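Local coordinates for FAD-dependent oxidoreductase (PDB 4KCF), which acts as a flavin-dependent N-oxygenase on the amino group of a dTDP-linked 3-amino-4-keto sugar, probably in the making of the kijanose sugar of kijanimicin, at residues 158-163 / 425-430; 166-171 / 182-187; 197-202 / 209-214. All coordinates share one frame; numbering follows the deposited sequence.

The three contacts show how a beta sheet and a C-terminal helix together furnish a flavin and sugar-nucleotide site, their centres lying about 9 Å from one another. Contact 1 joins the end of strand 156-159 and the loop after it to the C-terminal helix 426-431, touching FMN and the dTDP-sugar; contacts 2 and 3 are nested between its segments. D162 joins contacts 1 and 2, its OD1 lying 2.6 Å from K184 NZ and 2.7 Å from T168 OG1. Backbone pairing ties contact 1 to contact 3 (G159 N to V197 O, 2.9 Å) and contact 2 to contact 3 (L170 N to R201 O, 2.9 Å). L186 and V187 take contact 2 to the flavin and V197 takes contact 3 to the sugar nucleotide.

Contact 1 of 3, residues 158-163 / 425-430; sequences SGIKDH and NYMSTW. With FMN (flavin mononucleotide), chain C; AKM ([(2R,4S,6R)-4-azanyl-4,6-dimethyl-5,5-bis(oxidanyl)oxan-2-yl] [[(2R,3S,5R)-5-[5-methyl-2,4-bis(oxidanylidene)pyrimidin-1-yl]-3-oxidanyl-oxolan-2-yl]methoxy-oxidanyl-phosphoryl] hydrogen phosphate), chain B.
I160 meets the helix 426-430 mainly through its branch methyl: CG2 sits 3.6 Å from W430 CZ3, approaching the indole obliquely. The same methyl touches Y426 CE2 and the sulfur of M427, whose SD also packs against I160 CD1 at 4.0 Å. With CG1 beside the backbone N (chi1 -60°), I160 turns the other branch toward the dTDP-sugar, and CG1 comes within 3.5 Å of C2 of that ligand.

A cation-pi interaction adds to this apolar packing. K161 leaves its backbone extended, then bends at its last two torsions, which bring NZ over the face of the W430 six-membered ring, 5.0 Å from its centroid and 21° off the normal. The ribityl O3' of FMN lies at the edge of the same indole, 3.4 Å from W430 CH2.

In this acyl-CoA dehydrogenase fold the strand end of the middle domain and the C-terminal helix both line the site where the flavin and the sugar nucleotide lie. Polar bonds to the ligands come from the strand side. S158 O accepts from FMN N3 and I160 N donates to FMN O2, both weakly, while F400, S188 and Q402 also bond the flavin. S158 OG shares a hydrogen bond of 3.0 Å with O4A of the dTDP-sugar. On the helix side N425 is the N-cap, its OD1 receiving a weak bond from M427 N and another hydrogen bond from Q271 NE2.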
loop_
_atom_site.group_PDB
_atom_site.type_symbol
_atom_site.label_atom_id
_atom_site.label_comp_id
_atom_site.label_asym_id
_atom_site.label_seq_id
_atom_site.Cartn_x
_atom_site.Cartn_y
_atom_site.Cartn_z
ATOM N N SER A 158 0.609 5.705 -7.657
ATOM C CA SER A 158 0.735 4.434 -8.356
ATOM C C SER A 158 -0.592 4.201 -9.057
ATOM O O SER A 158 -1.638 4.305 -8.397
ATOM C CB SER A 158 0.999 3.314 -7.349
ATOM O OG SER A 158 0.725 2.094 -8.020
ATOM N N GLY A 159 -0.533 3.899 -10.354
ATOM C CA GLY A 159 -1.735 3.763 -11.185
ATOM C C GLY A 159 -1.739 2.416 -11.887
ATOM O O GLY A 159 -1.113 2.299 -12.955
ATOM N N ILE A 160 -2.394 1.395 -11.310
ATOM C CA ILE A 160 -2.288 0.056 -11.900
ATOM C C ILE A 160 -3.511 -0.368 -12.696
ATOM O O ILE A 160 -3.390 -0.910 -13.793
ATOM C CB ILE A 160 -1.962 -1.086 -10.881
ATOM C CG1 ILE A 160 -0.627 -0.848 -10.166
ATOM C CG2 ILE A 160 -2.118 -2.469 -11.544
ATOM C CD1 ILE A 160 0.673 -0.940 -10.955
ATOM N N LYS A 161 -4.688 -0.151 -12.122
ATOM C CA LYS A 161 -5.927 -0.697 -12.679
ATOM C C LYS A 161 -6.589 0.260 -13.664
ATOM O O LYS A 161 -6.948 1.379 -13.280
ATOM C CB LYS A 161 -6.951 -0.928 -11.563
ATOM C CG LYS A 161 -8.268 -1.556 -12.007
ATOM C CD LYS A 161 -9.146 -1.869 -10.798
ATOM C CE LYS A 161 -9.679 -3.315 -10.881
ATOM N NZ LYS A 161 -10.457 -3.527 -12.137
ATOM N N ASP A 162 -6.805 -0.208 -14.888
ATOM C CA ASP A 162 -7.568 0.557 -15.879
ATOM C C ASP A 162 -9.020 0.764 -15.475
ATOM O O ASP A 162 -9.638 -0.141 -14.899
ATOM C CB ASP A 162 -7.544 -0.126 -17.244
ATOM C CG ASP A 162 -6.182 -0.094 -17.868
ATOM O OD1 ASP A 162 -5.432 0.834 -17.502
ATOM O OD2 ASP A 162 -5.850 -0.998 -18.672
ATOM N N HIS A 163 -9.526 1.967 -15.721
ATOM C CA HIS A 163 -10.958 2.229 -15.751
ATOM C C HIS A 163 -11.614 1.318 -16.806
ATOM O O HIS A 163 -10.968 0.914 -17.774
ATOM C CB HIS A 163 -11.198 3.728 -15.950
ATOM C CG HIS A 163 -12.642 4.127 -15.960
ATOM N ND1 HIS A 163 -13.300 4.596 -14.842
ATOM C CD2 HIS A 163 -13.545 4.152 -16.965
ATOM C CE1 HIS A 163 -14.545 4.902 -15.159
ATOM N NE2 HIS A 163 -14.718 4.641 -16.443
ATOM N N ASN A 425 0.870 -13.568 -12.612
ATOM C CA ASN A 425 1.020 -12.107 -12.643
ATOM C C ASN A 425 -0.363 -11.489 -12.924
ATOM O O ASN A 425 -0.860 -11.625 -14.046
ATOM C CB ASN A 425 2.111 -11.657 -13.635
ATOM C CG ASN A 425 2.466 -10.166 -13.523
ATOM O OD1 ASN A 425 1.762 -9.353 -12.905
ATOM N ND2 ASN A 425 3.576 -9.792 -14.153
ATOM N N TYR A 426 -0.983 -10.843 -11.932
ATOM C CA TYR A 426 -2.308 -10.232 -12.088
ATOM C C TYR A 426 -2.417 -9.118 -13.154
ATOM O O TYR A 426 -3.454 -8.947 -13.805
ATOM C CB TYR A 426 -2.840 -9.727 -10.744
ATOM C CG TYR A 426 -2.254 -8.420 -10.216
ATOM C CD1 TYR A 426 -0.992 -8.389 -9.631
ATOM C CD2 TYR A 426 -2.974 -7.217 -10.282
ATOM C CE1 TYR A 426 -0.475 -7.191 -9.141
ATOM C CE2 TYR A 426 -2.468 -6.006 -9.791
ATOM C CZ TYR A 426 -1.209 -6.010 -9.230
ATOM O OH TYR A 426 -0.670 -4.859 -8.713
ATOM N N MET A 427 -1.361 -8.329 -13.325
ATOM C CA MET A 427 -1.305 -7.324 -14.384
ATOM C C MET A 427 -1.206 -7.991 -15.753
ATOM O O MET A 427 -1.788 -7.517 -16.728
ATOM C CB MET A 427 -0.115 -6.393 -14.176
ATOM C CG MET A 427 -0.066 -5.819 -12.778
ATOM S SD MET A 427 1.157 -4.505 -12.688
ATOM C CE MET A 427 2.008 -4.897 -11.171
ATOM N N SER A 428 -0.470 -9.093 -15.811
ATOM C CA SER A 428 -0.310 -9.834 -17.054
ATOM C C SER A 428 -1.689 -10.334 -17.504
ATOM O O SER A 428 -2.131 -10.105 -18.642
ATOM C CB SER A 428 0.729 -10.946 -16.870
ATOM O OG SER A 428 0.735 -11.833 -17.973
ATOM N N THR A 429 -2.365 -10.990 -16.562
ATOM C CA THR A 429 -3.755 -11.423 -16.706
ATOM C C THR A 429 -4.712 -10.316 -17.176
ATOM O O THR A 429 -5.483 -10.513 -18.126
ATOM C CB THR A 429 -4.187 -12.085 -15.376
ATOM O OG1 THR A 429 -3.540 -13.361 -15.303
ATOM C CG2 THR A 429 -5.701 -12.235 -15.217
ATOM N N TRP A 430 -4.648 -9.166 -16.504
ATOM C CA TRP A 430 -5.452 -7.981 -16.809
ATOM C C TRP A 430 -5.184 -7.470 -18.219
ATOM O O TRP A 430 -6.128 -7.141 -18.942
ATOM C CB TRP A 430 -5.199 -6.854 -15.798
ATOM C CG TRP A 430 -5.852 -7.030 -14.446
ATOM C CD1 TRP A 430 -6.677 -8.053 -14.044
ATOM C CD2 TRP A 430 -5.755 -6.133 -13.327
ATOM N NE1 TRP A 430 -7.085 -7.849 -12.750
ATOM C CE2 TRP A 430 -6.541 -6.679 -12.284
ATOM C CE3 TRP A 430 -5.080 -4.924 -13.104
ATOM C CZ2 TRP A 430 -6.671 -6.051 -11.033
ATOM C CZ3 TRP A 430 -5.213 -4.299 -11.864
ATOM C CH2 TRP A 430 -5.993 -4.869 -10.841
HETATM N N1 FMN C . -4.382 0.617 -6.771
HETATM C C2 FMN C . -3.258 1.227 -7.228
HETATM O O2 FMN C . -2.692 0.675 -8.213
HETATM N N3 FMN C . -2.779 2.348 -6.620
HETATM C C4 FMN C . -3.507 2.871 -5.607
HETATM O O4 FMN C . -3.059 3.998 -4.988
HETATM C C4A FMN C . -4.660 2.221 -5.103
HETATM N N5 FMN C . -5.394 2.702 -4.049
HETATM C C5A FMN C . -6.538 2.064 -3.676
HETATM C C6 FMN C . -7.271 2.573 -2.603
HETATM C C7 FMN C . -8.445 1.925 -2.179
HETATM C C7M FMN C . -9.245 2.486 -1.033
HETATM C C8 FMN C . -8.914 0.708 -2.875
HETATM C C8M FMN C . -10.162 -0.053 -2.479
HETATM C C9 FMN C . -8.134 0.243 -3.926
HETATM C C9A FMN C . -6.954 0.895 -4.336
HETATM N N10 FMN C . -6.243 0.418 -5.395
HETATM C C10 FMN C . -5.101 1.064 -5.729
HETATM C "C1'" FMN C . -6.612 -0.743 -6.228
HETATM C "C2'" FMN C . -6.921 -2.184 -5.822
HETATM O "O2'" FMN C . -5.565 -2.527 -5.544
HETATM C "C3'" FMN C . -7.696 -3.174 -6.744
HETATM O "O3'" FMN C . -7.202 -3.260 -8.102
HETATM C "C4'" FMN C . -9.239 -3.166 -6.935
HETATM O "O4'" FMN C . -10.166 -2.482 -6.052
HETATM O O2P AKM B . 4.035 -4.117 -7.692
HETATM P P AKM B . 4.956 -3.828 -8.882
HETATM O O1P AKM B . 4.794 -4.645 -10.130
HETATM O OPP AKM B . 4.757 -2.313 -9.339
HETATM P P2 AKM B . 4.593 -0.998 -8.442
HETATM O O3P AKM B . 4.920 0.131 -9.410
HETATM O O1 AKM B . 3.026 -0.913 -8.142
HETATM C C1 AKM B . 2.419 -1.176 -6.889
HETATM C C2 AKM B . 0.910 -1.417 -7.072
HETATM C C3 AKM B . 0.192 -1.306 -5.728
HETATM C C3M AKM B . 0.485 -2.668 -5.087
HETATM N N3 AKM B . -1.260 -1.170 -5.911
HETATM C C4 AKM B . 0.590 -0.061 -4.920
HETATM O O4A AKM B . -0.178 1.085 -5.323
HETATM O O4B AKM B . 0.239 -0.247 -3.537
HETATM C C5 AKM B . 1.939 0.593 -5.221
HETATM C C6 AKM B . 2.756 1.241 -4.109
HETATM O O5 AKM B . 2.810 -0.010 -6.176
HETATM O O4P AKM B . 5.337 -0.977 -7.116
HETATM O "O5'" AKM B . 6.462 -3.997 -8.348
HETATM C "C5'" AKM B . 7.500 -3.820 -9.310
HETATM C "C4'" AKM B . 8.637 -3.243 -8.486
HETATM C "C3'" AKM B . 9.853 -2.824 -9.321
HETATM O "O3'" AKM B . 9.778 -1.420 -9.518
HETATM C "C2'" AKM B . 11.066 -3.143 -8.465
HETATM C "C1'" AKM B . 10.532 -3.977 -7.299
HETATM O "O4'" AKM B . 9.145 -4.242 -7.598
HETATM N N11 AKM B . 11.215 -5.248 -7.026
HETATM C C21 AKM B . 11.690 -5.465 -5.804
HETATM O O21 AKM B . 11.599 -4.489 -4.868
HETATM N N31 AKM B . 12.313 -6.602 -5.452
HETATM C C41 AKM B . 12.422 -7.579 -6.370
HETATM O O41 AKM B . 13.020 -8.757 -6.076
HETATM C C51 AKM B . 11.870 -7.403 -7.726
HETATM C C5A AKM B . 11.987 -8.512 -8.732
HETATM C C61 AKM B . 11.273 -6.183 -7.995
#

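Contact 2 of 3, residues 166-171 / 182-187. With FMN (flavin mononucleotide), chain C.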
loop_
_atom_site.group_PDB
_atom_site.type_symbol
_atom_site.label_atom_id
_atom_site.label_comp_id
_atom_site.label_asym_id
_atom_site.label_seq_id
_atom_site.Cartn_x
_atom_site.Cartn_y
_atom_site.Cartn_z
ATOM N N ALA A 166 -11.399 1.899 -20.628
ATOM C CA ALA A 166 -10.125 2.160 -21.301
ATOM C C ALA A 166 -9.114 1.044 -21.115
ATOM O O ALA A 166 -9.089 0.431 -20.049
ATOM C CB ALA A 166 -9.517 3.462 -20.748
ATOM N N VAL A 167 -8.285 0.804 -22.124
ATOM C CA VAL A 167 -7.064 0.004 -21.970
ATOM C C VAL A 167 -5.811 0.903 -22.088
ATOM O O VAL A 167 -5.482 1.363 -23.177
ATOM C CB VAL A 167 -7.066 -1.315 -22.840
ATOM C CG1 VAL A 167 -7.555 -1.097 -24.283
ATOM C CG2 VAL A 167 -5.736 -2.082 -22.814
ATOM N N THR A 168 -5.106 1.174 -20.986
ATOM C CA THR A 168 -3.952 2.082 -20.992
ATOM C C THR A 168 -2.765 1.536 -21.790
ATOM O O THR A 168 -2.120 0.550 -21.416
ATOM C CB THR A 168 -3.545 2.567 -19.573
ATOM O OG1 THR A 168 -4.689 3.078 -18.878
ATOM C CG2 THR A 168 -2.496 3.669 -19.655
ATOM N N THR A 169 -2.475 2.237 -22.885
ATOM C CA THR A 169 -1.429 1.843 -23.827
ATOM C C THR A 169 -0.394 2.950 -24.069
ATOM O O THR A 169 -0.668 4.150 -23.945
ATOM C CB THR A 169 -2.020 1.451 -25.191
ATOM O OG1 THR A 169 -2.582 2.632 -25.754
ATOM C CG2 THR A 169 -3.141 0.424 -25.119
ATOM N N LEU A 170 0.818 2.509 -24.386
ATOM C CA LEU A 170 1.934 3.350 -24.793
ATOM C C LEU A 170 2.182 3.066 -26.264
ATOM O O LEU A 170 2.329 1.900 -26.646
ATOM C CB LEU A 170 3.219 2.939 -24.088
ATOM C CG LEU A 170 3.832 3.610 -22.866
ATOM C CD1 LEU A 170 5.246 3.106 -22.737
ATOM C CD2 LEU A 170 3.804 5.128 -22.898
ATOM N N ARG A 171 2.207 4.117 -27.076
ATOM C CA ARG A 171 2.529 3.977 -28.494
ATOM C C ARG A 171 3.744 4.865 -28.806
ATOM O O ARG A 171 3.914 5.924 -28.183
ATOM C CB ARG A 171 1.308 4.225 -29.390
ATOM C CG ARG A 171 0.608 5.514 -29.096
ATOM C CD ARG A 171 -0.628 5.745 -29.943
ATOM N NE ARG A 171 -1.017 7.154 -29.822
ATOM C CZ ARG A 171 -0.975 8.068 -30.794
ATOM N NH1 ARG A 171 -1.334 9.324 -30.533
ATOM N NH2 ARG A 171 -0.578 7.761 -32.029
ATOM N N GLY A 182 -5.218 6.615 -22.103
ATOM C CA GLY A 182 -5.953 5.762 -21.179
ATOM C C GLY A 182 -6.419 6.491 -19.937
ATOM O O GLY A 182 -6.575 7.717 -19.944
ATOM N N ARG A 183 -6.706 5.708 -18.900
ATOM C CA ARG A 183 -7.286 6.162 -17.643
ATOM C C ARG A 183 -7.094 5.061 -16.591
ATOM O O ARG A 183 -7.274 3.864 -16.881
ATOM C CB ARG A 183 -8.726 6.678 -17.798
ATOM C CG ARG A 183 -9.689 6.203 -16.735
ATOM C CD ARG A 183 -10.476 7.209 -15.924
ATOM N NE ARG A 183 -11.623 7.715 -16.640
ATOM C CZ ARG A 183 -12.763 8.197 -16.144
ATOM N NH1 ARG A 183 -13.147 8.266 -14.871
ATOM N NH2 ARG A 183 -13.620 8.603 -17.057
ATOM N N LYS A 184 -6.636 5.473 -15.412
ATOM C CA LYS A 184 -6.429 4.544 -14.309
ATOM C C LYS A 184 -7.474 4.929 -13.283
ATOM O O LYS A 184 -7.822 6.107 -13.132
ATOM C CB LYS A 184 -5.021 4.665 -13.715
ATOM C CG LYS A 184 -3.883 4.089 -14.554
ATOM C CD LYS A 184 -4.212 2.655 -15.017
ATOM C CE LYS A 184 -2.969 2.021 -15.614
ATOM N NZ LYS A 184 -3.268 0.654 -16.155
ATOM N N THR A 185 -8.011 3.931 -12.595
ATOM C CA THR A 185 -8.918 4.206 -11.492
ATOM C C THR A 185 -8.233 3.871 -10.160
ATOM O O THR A 185 -7.295 3.078 -10.132
ATOM C CB THR A 185 -10.316 3.536 -11.699
ATOM O OG1 THR A 185 -11.188 3.920 -10.624
ATOM C CG2 THR A 185 -10.188 2.017 -11.794
ATOM N N LEU A 186 -8.656 4.488 -9.063
ATOM C CA LEU A 186 -8.158 4.163 -7.708
ATOM C C LEU A 186 -6.675 4.528 -7.569
ATOM O O LEU A 186 -5.810 3.653 -7.550
ATOM C CB LEU A 186 -8.448 2.692 -7.339
ATOM C CG LEU A 186 -9.915 2.291 -7.584
ATOM C CD1 LEU A 186 -10.106 0.780 -7.432
ATOM C CD2 LEU A 186 -10.843 3.010 -6.606
ATOM N N VAL A 187 -6.348 5.820 -7.537
ATOM C CA VAL A 187 -4.949 6.233 -7.459
ATOM C C VAL A 187 -4.856 7.037 -6.185
ATOM O O VAL A 187 -5.106 8.244 -6.213
ATOM C CB VAL A 187 -4.490 7.131 -8.643
ATOM C CG1 VAL A 187 -2.979 7.395 -8.546
ATOM C CG2 VAL A 187 -4.755 6.440 -9.992
HETATM N N1 FMN C . -4.382 0.617 -6.771
HETATM C C2 FMN C . -3.258 1.227 -7.228
HETATM O O2 FMN C . -2.692 0.675 -8.213
HETATM N N3 FMN C . -2.779 2.348 -6.620
HETATM C C4 FMN C . -3.507 2.871 -5.607
HETATM O O4 FMN C . -3.059 3.998 -4.988
HETATM C C4A FMN C . -4.660 2.221 -5.103
HETATM N N5 FMN C . -5.394 2.702 -4.049
HETATM C C5A FMN C . -6.538 2.064 -3.676
HETATM C C6 FMN C . -7.271 2.573 -2.603
HETATM C C7 FMN C . -8.445 1.925 -2.179
HETATM C C7M FMN C . -9.245 2.486 -1.033
HETATM C C8 FMN C . -8.914 0.708 -2.875
HETATM C C8M FMN C . -10.162 -0.053 -2.479
HETATM C C9 FMN C . -8.134 0.243 -3.926
HETATM C C9A FMN C . -6.954 0.895 -4.336
HETATM N N10 FMN C . -6.243 0.418 -5.395
HETATM C C10 FMN C . -5.101 1.064 -5.729
HETATM C "C1'" FMN C . -6.612 -0.743 -6.228
HETATM C "C2'" FMN C . -6.921 -2.184 -5.822
HETATM O "O2'" FMN C . -5.565 -2.527 -5.544
HETATM C "C3'" FMN C . -7.696 -3.174 -6.744
HETATM O "O3'" FMN C . -7.202 -3.260 -8.102
HETATM C "C4'" FMN C . -9.239 -3.166 -6.935
HETATM O "O4'" FMN C . -10.166 -2.482 -6.052
#
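A166 comes first along the earlier segment and rests its methyl against the opposing backbone, CB lying 4.0 Å from R183 N. V167 turns away from the partner strand, and its side chain touches R201. T168 then makes the main link: its OG1 accepts a weak hydrogen bond of 3.3 Å from R183 N, with an N-H...O angle of 143°. The hydroxyl stands beside its own backbone N (chi1 -51°), close to G182, whose CA is 3.8 Å from T168 OG1. G182 has phi at +139° and no side chain, which lets the threonine oxygen sit this close to the strand.

T168 OG1 also belongs to a polar cluster. It is hydrogen-bonded to D162, which forms a salt bridge with K184. The lysine leaves its backbone on the far side but bends at chi2 so that CE returns to 3.8 Å from T168 OG1, while NZ is gripped further by the carbonyls of I160 and N199. D162 and the two carbonyls probably favour the charged form of this buried lysine.

From T169 the segment becomes a true strand of the beta hairpin 169-172 and 178-187, part of the beta domain characteristic of acyl-CoA dehydrogenases. Here T169 and R171 pair by backbone bonds with S181 and L179, and R171 also forms a salt bridge with D246. Across the hairpin, the far end of segment 182-187 reaches the flavin: L186 O lies 3.1 Å from FMN C4A, and L186 CB packs 3.7 Å from FMN N10.

Contact 3 of 3, residues 197-202 / 209-214; sequences VINART and PRLASP
The guanidinium of R201 meets P209 at its edge: P209 CB lies near the plane of the group, 3.2 Å from R201 NH2, while the two side chains run alongside each other in the same direction. R201 reaches this place with CG between its backbone N and carbonyl carbon (chi1 47°) and with bends at the next two torsions. The ring of P214 packs at the other end of the contact, where its CD is 3.9 Å from A200 CB and its CG packs against I198 CB.

These residues belong to a beta hairpin of strands 195-202 and 210-217 in the middle domain of the acyl-CoA dehydrogenase fold. The first strand is interrupted at N199, and the short segment 200-202 runs at 126° to 210-214, well short of straight antiparallel. A200 and A212 form a hydrogen-bonded pair, with both amides bonded to the partner carbonyl. R201 and L211 follow as a non-hydrogen-bonded pair on the other face of the sheet, and R201 CA makes a CA-H...O contact with R210 O. On the A200 face, L180 of strand 178-187 touches both A200 and P214, while M256 of strand 254-259 packs on A212.

Before the break, I198 N donates to P214 O at 2.9 Å, and S213 CA makes a second CA-H...O contact, to I198 O. S213 OG and R210 NH2 are both engaged by R257. V197 reaches the bound dTDP-sugar.

At the turn end of the hairpin T202 bonds twice to one residue. Its N donates to R210 O, and its OG1 accepts an almost straight bond from R210 N, 2.8 Å long with an angle of 175°.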
loop_
_atom_site.group_PDB
_atom_site.type_symbol
_atom_site.label_atom_id
_atom_site.label_comp_id
_atom_site.label_asym_id
_atom_site.label_seq_id
_atom_site.Cartn_x
_atom_site.Cartn_y
_atom_site.Cartn_z
ATOM N N VAL A 197 3.523 6.489 -11.240
ATOM C CA VAL A 197 4.023 5.286 -11.914
ATOM C C VAL A 197 2.850 4.450 -12.427
ATOM O O VAL A 197 2.070 3.897 -11.625
ATOM C CB VAL A 197 4.895 4.426 -10.988
ATOM C CG1 VAL A 197 5.292 3.131 -11.701
ATOM C CG2 VAL A 197 6.094 5.250 -10.467
ATOM N N ILE A 198 2.788 4.318 -13.748
ATOM C CA ILE A 198 1.590 3.854 -14.411
ATOM C C ILE A 198 1.841 2.487 -15.031
ATOM O O ILE A 198 2.883 2.352 -15.655
ATOM C CB ILE A 198 1.170 4.893 -15.482
ATOM C CG1 ILE A 198 0.793 6.243 -14.838
ATOM C CG2 ILE A 198 0.006 4.405 -16.318
ATOM C CD1 ILE A 198 -0.199 6.175 -13.701
ATOM N N ASN A 199 0.985 1.487 -14.800
ATOM C CA ASN A 199 1.031 0.195 -15.520
ATOM C C ASN A 199 0.370 0.324 -16.890
ATOM O O ASN A 199 -0.823 0.588 -16.961
ATOM C CB ASN A 199 0.376 -0.951 -14.720
ATOM C CG ASN A 199 -0.070 -2.154 -15.567
ATOM O OD1 ASN A 199 -1.224 -2.604 -15.468
ATOM N ND2 ASN A 199 0.838 -2.714 -16.357
ATOM N N ALA A 200 1.131 0.129 -17.962
ATOM C CA ALA A 200 0.627 0.335 -19.307
ATOM C C ALA A 200 1.149 -0.814 -20.152
ATOM O O ALA A 200 2.125 -1.450 -19.755
ATOM C CB ALA A 200 1.139 1.660 -19.860
ATOM N N ARG A 201 0.486 -1.092 -21.271
ATOM C CA ARG A 201 0.982 -2.033 -22.280
ATOM C C ARG A 201 1.419 -1.290 -23.540
ATOM O O ARG A 201 0.773 -0.334 -23.982
ATOM C CB ARG A 201 -0.043 -3.093 -22.688
ATOM C CG ARG A 201 -1.428 -2.557 -22.984
ATOM C CD ARG A 201 -2.079 -3.197 -24.209
ATOM N NE ARG A 201 -2.837 -4.364 -23.785
ATOM C CZ ARG A 201 -2.391 -5.614 -23.858
ATOM N NH1 ARG A 201 -3.159 -6.600 -23.429
ATOM N NH2 ARG A 201 -1.197 -5.895 -24.367
ATOM N N THR A 202 2.531 -1.730 -24.112
ATOM C CA THR A 202 2.951 -1.176 -25.393
ATOM C C THR A 202 1.915 -1.566 -26.447
ATOM O O THR A 202 1.153 -2.523 -26.291
ATOM C CB THR A 202 4.345 -1.678 -25.822
ATOM O OG1 THR A 202 4.358 -3.113 -25.831
ATOM C CG2 THR A 202 5.418 -1.171 -24.875
ATOM N N PRO A 209 3.121 -7.425 -27.336
ATOM C CA PRO A 209 2.973 -6.353 -26.346
ATOM C C PRO A 209 3.788 -6.593 -25.061
ATOM O O PRO A 209 3.930 -7.737 -24.617
ATOM C CB PRO A 209 1.468 -6.358 -26.065
ATOM C CG PRO A 209 0.837 -6.975 -27.284
ATOM C CD PRO A 209 1.828 -7.992 -27.761
ATOM N N ARG A 210 4.351 -5.538 -24.478
ATOM C CA ARG A 210 5.032 -5.655 -23.186
ATOM C C ARG A 210 4.225 -4.995 -22.076
ATOM O O ARG A 210 3.376 -4.137 -22.324
ATOM C CB ARG A 210 6.383 -4.935 -23.154
ATOM C CG ARG A 210 7.032 -4.612 -24.485
ATOM C CD ARG A 210 8.200 -5.539 -24.682
ATOM N NE ARG A 210 9.019 -5.572 -23.474
ATOM C CZ ARG A 210 10.103 -6.326 -23.334
ATOM N NH1 ARG A 210 10.512 -7.107 -24.324
ATOM N NH2 ARG A 210 10.780 -6.298 -22.198
ATOM N N LEU A 211 4.532 -5.394 -20.847
ATOM C CA LEU A 211 4.179 -4.594 -19.682
ATOM C C LEU A 211 5.203 -3.454 -19.622
ATOM O O LEU A 211 6.392 -3.637 -19.892
ATOM C CB LEU A 211 4.095 -5.430 -18.394
ATOM C CG LEU A 211 2.916 -6.401 -18.236
ATOM C CD1 LEU A 211 3.053 -7.237 -16.960
ATOM C CD2 LEU A 211 1.552 -5.681 -18.263
ATOM N N ALA A 212 4.732 -2.254 -19.304
ATOM C CA ALA A 212 5.628 -1.115 -19.230
ATOM C C ALA A 212 5.161 -0.241 -18.090
ATOM O O ALA A 212 3.958 -0.178 -17.806
ATOM C CB ALA A 212 5.618 -0.360 -20.563
ATOM N N SER A 213 6.115 0.408 -17.432
ATOM C CA SER A 213 5.784 1.327 -16.358
ATOM C C SER A 213 6.260 2.749 -16.682
ATOM O O SER A 213 7.286 3.163 -16.160
ATOM C CB SER A 213 6.329 0.869 -14.992
ATOM O OG SER A 213 5.929 -0.441 -14.669
ATOM N N PRO A 214 5.524 3.511 -17.517
ATOM C CA PRO A 214 5.877 4.935 -17.645
ATOM C C PRO A 214 5.725 5.703 -16.323
ATOM O O PRO A 214 4.876 5.391 -15.467
ATOM C CB PRO A 214 4.897 5.460 -18.692
ATOM C CG PRO A 214 3.785 4.486 -18.746
ATOM C CD PRO A 214 4.341 3.145 -18.320
#